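Local coordinates for ASCH domain (Vibrio cholerae TMA 21, PDB 3S9X), which is of unknown function but carries an ASCH domain of the PUA clan, a fold that probably binds RNA or other nucleic acid, at residues Q80-W85 and P89-E94. Residues are numbered along the deposited sequence; the frame is centred on the assembly and turned at random.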
# COMPACT_ATOMS: atom_id res chain seq x y z
N GLN A 80 -7.82 -0.27 -3.39
CA GLN A 80 -7.11 0.99 -3.52
C GLN A 80 -6.91 1.28 -5.02
O GLN A 80 -6.30 0.47 -5.75
CB GLN A 80 -5.76 1.02 -2.81
CG GLN A 80 -4.98 2.26 -3.02
CD GLN A 80 -3.65 2.33 -2.34
OE1 GLN A 80 -3.39 1.57 -1.39
NE2 GLN A 80 -2.78 3.27 -2.81
N VAL A 81 -7.33 2.48 -5.43
CA VAL A 81 -6.93 3.02 -6.68
C VAL A 81 -5.51 3.52 -6.47
O VAL A 81 -5.28 4.48 -5.70
CB VAL A 81 -7.86 4.14 -7.23
CG1 VAL A 81 -7.30 4.64 -8.55
CG2 VAL A 81 -9.32 3.64 -7.30
N VAL A 82 -4.57 2.90 -7.16
CA VAL A 82 -3.12 3.26 -7.12
C VAL A 82 -2.91 4.33 -8.15
O VAL A 82 -3.07 4.08 -9.34
CB VAL A 82 -2.23 2.03 -7.35
CG1 VAL A 82 -0.74 2.44 -7.33
CG2 VAL A 82 -2.59 0.90 -6.37
N THR A 83 -2.60 5.54 -7.70
CA THR A 83 -2.29 6.62 -8.62
C THR A 83 -0.77 6.84 -8.70
O THR A 83 -0.01 6.34 -7.84
CB THR A 83 -2.95 7.92 -8.19
OG1 THR A 83 -2.28 8.50 -7.09
CG2 THR A 83 -4.45 7.75 -7.83
N ASN A 84 -0.37 7.58 -9.71
CA ASN A 84 0.95 8.12 -9.70
C ASN A 84 1.01 9.36 -8.84
O ASN A 84 0.07 9.72 -8.15
CB ASN A 84 1.47 8.31 -11.14
CG ASN A 84 0.81 9.45 -11.89
OD1 ASN A 84 0.05 10.24 -11.31
ND2 ASN A 84 1.07 9.48 -13.20
N TRP A 85 2.18 10.00 -8.79
CA TRP A 85 2.38 11.17 -7.96
C TRP A 85 1.35 12.26 -8.17
O TRP A 85 1.01 12.95 -7.22
CB TRP A 85 3.81 11.68 -8.20
CG TRP A 85 4.25 12.89 -7.41
CD1 TRP A 85 4.41 14.14 -7.90
CD2 TRP A 85 4.59 12.96 -6.03
NE1 TRP A 85 4.91 14.99 -6.91
CE2 TRP A 85 5.03 14.27 -5.76
CE3 TRP A 85 4.62 12.01 -4.98
CZ2 TRP A 85 5.44 14.67 -4.52
CZ3 TRP A 85 5.08 12.44 -3.72
CH2 TRP A 85 5.52 13.75 -3.54
N PRO A 89 -4.86 7.78 -12.16
CA PRO A 89 -5.03 6.32 -11.82
C PRO A 89 -4.16 5.44 -12.71
O PRO A 89 -4.21 5.63 -13.95
CB PRO A 89 -6.52 6.10 -12.01
CG PRO A 89 -7.16 7.47 -11.79
CD PRO A 89 -6.15 8.43 -12.46
N ILE A 90 -3.44 4.51 -12.09
CA ILE A 90 -2.60 3.58 -12.87
C ILE A 90 -3.22 2.15 -12.79
O ILE A 90 -3.32 1.45 -13.79
CB ILE A 90 -1.19 3.56 -12.29
CG1 ILE A 90 -0.51 4.98 -12.41
CG2 ILE A 90 -0.36 2.43 -12.97
CD1 ILE A 90 -0.51 5.56 -13.79
N CYS A 91 -3.64 1.72 -11.61
CA CYS A 91 -4.25 0.39 -11.45
C CYS A 91 -5.07 0.40 -10.15
O CYS A 91 -5.07 1.35 -9.42
CB CYS A 91 -3.21 -0.71 -11.51
SG CYS A 91 -2.03 -0.70 -10.17
N ILE A 92 -5.79 -0.70 -9.95
CA ILE A 92 -6.53 -0.90 -8.73
C ILE A 92 -6.02 -2.21 -8.09
O ILE A 92 -5.95 -3.23 -8.80
CB ILE A 92 -8.08 -0.96 -8.92
CG1 ILE A 92 -8.53 0.27 -9.69
CG2 ILE A 92 -8.81 -1.09 -7.58
CD1 ILE A 92 -10.03 0.37 -9.97
N ILE A 93 -5.76 -2.17 -6.79
CA ILE A 93 -5.34 -3.31 -6.04
C ILE A 93 -6.36 -3.72 -5.02
O ILE A 93 -7.12 -2.86 -4.54
CB ILE A 93 -3.97 -3.14 -5.43
CG1 ILE A 93 -3.93 -1.99 -4.41
CG2 ILE A 93 -2.86 -3.02 -6.47
CD1 ILE A 93 -2.66 -1.78 -3.62
N GLU A 94 -6.38 -5.02 -4.68
CA GLU A 94 -7.28 -5.58 -3.65
C GLU A 94 -6.35 -6.24 -2.63
O GLU A 94 -5.47 -7.06 -2.96
CB GLU A 94 -8.20 -6.68 -4.24
CG GLU A 94 -9.17 -7.21 -3.20
CD GLU A 94 -10.17 -8.14 -3.79
OE1 GLU A 94 -10.60 -7.98 -4.95
OE2 GLU A 94 -10.66 -8.99 -2.99
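Gln80 and Ile93 pair as antiparallel neighbours in the hairpin formed by strands 79-83 and 89-102. Two backbone hydrogen bonds join them, Gln80 N to Ile93 O and Ile93 N to Gln80 O, each 2.9 Å. Gln80 O also receives a CA-H contact from Ile92. Val81 and Ile92 form the next pair, which is non-hydrogen-bonded. Val82 N then donates to Cys91 O at 2.8 Å.

The regular pattern breaks at Val82, where Ile90 and Cys91 both face one residue in a classic beta bulge. Val82 O accepts a hydrogen bond from Ile90 N at 2.8 Å, in the carbonyl plane, and a weak one from Cys91 N at 3.3 Å. Beyond the bulge Thr83 lies across from Pro89.

The apolar contacts lie on both faces of the sheet. On one face, Val82 CG2 meets Ile93 CG1 at 3.7 Å, the two side chains crossing at about a right angle. Ile93 CG1 sits between its own backbone N and carbonyl carbon (chi1 63°), and this turns it onto the valine methyl. Cys91 SG lies beside Val82 CB, and the aliphatic part of Gln80 runs alongside Ile93. Helix 41-52 packs on this face, with Ile51 touching Cys91 and Ile93. On the other face, Val81 CG1 lies 3.8 Å from Pro89 CB, and Val81 CG2 faces Ile92 CG1 more loosely. Helix 8-19 covers that face through Ser10, Phe13 and Tyr17.

The polar side chains bond locally or to other parts of the chain. Thr83 OG1 donates to Asn84 O, Asn84 OD1 accepts from Lys88 N in the turn, and Gln80 NE2 is hydrogen-bonded to Asp35 O.

By accepting from two N-H groups, Val82 O lets the strand take in an extra residue, while apolar residues bury the hairpin between helices 8-19 and 41-52.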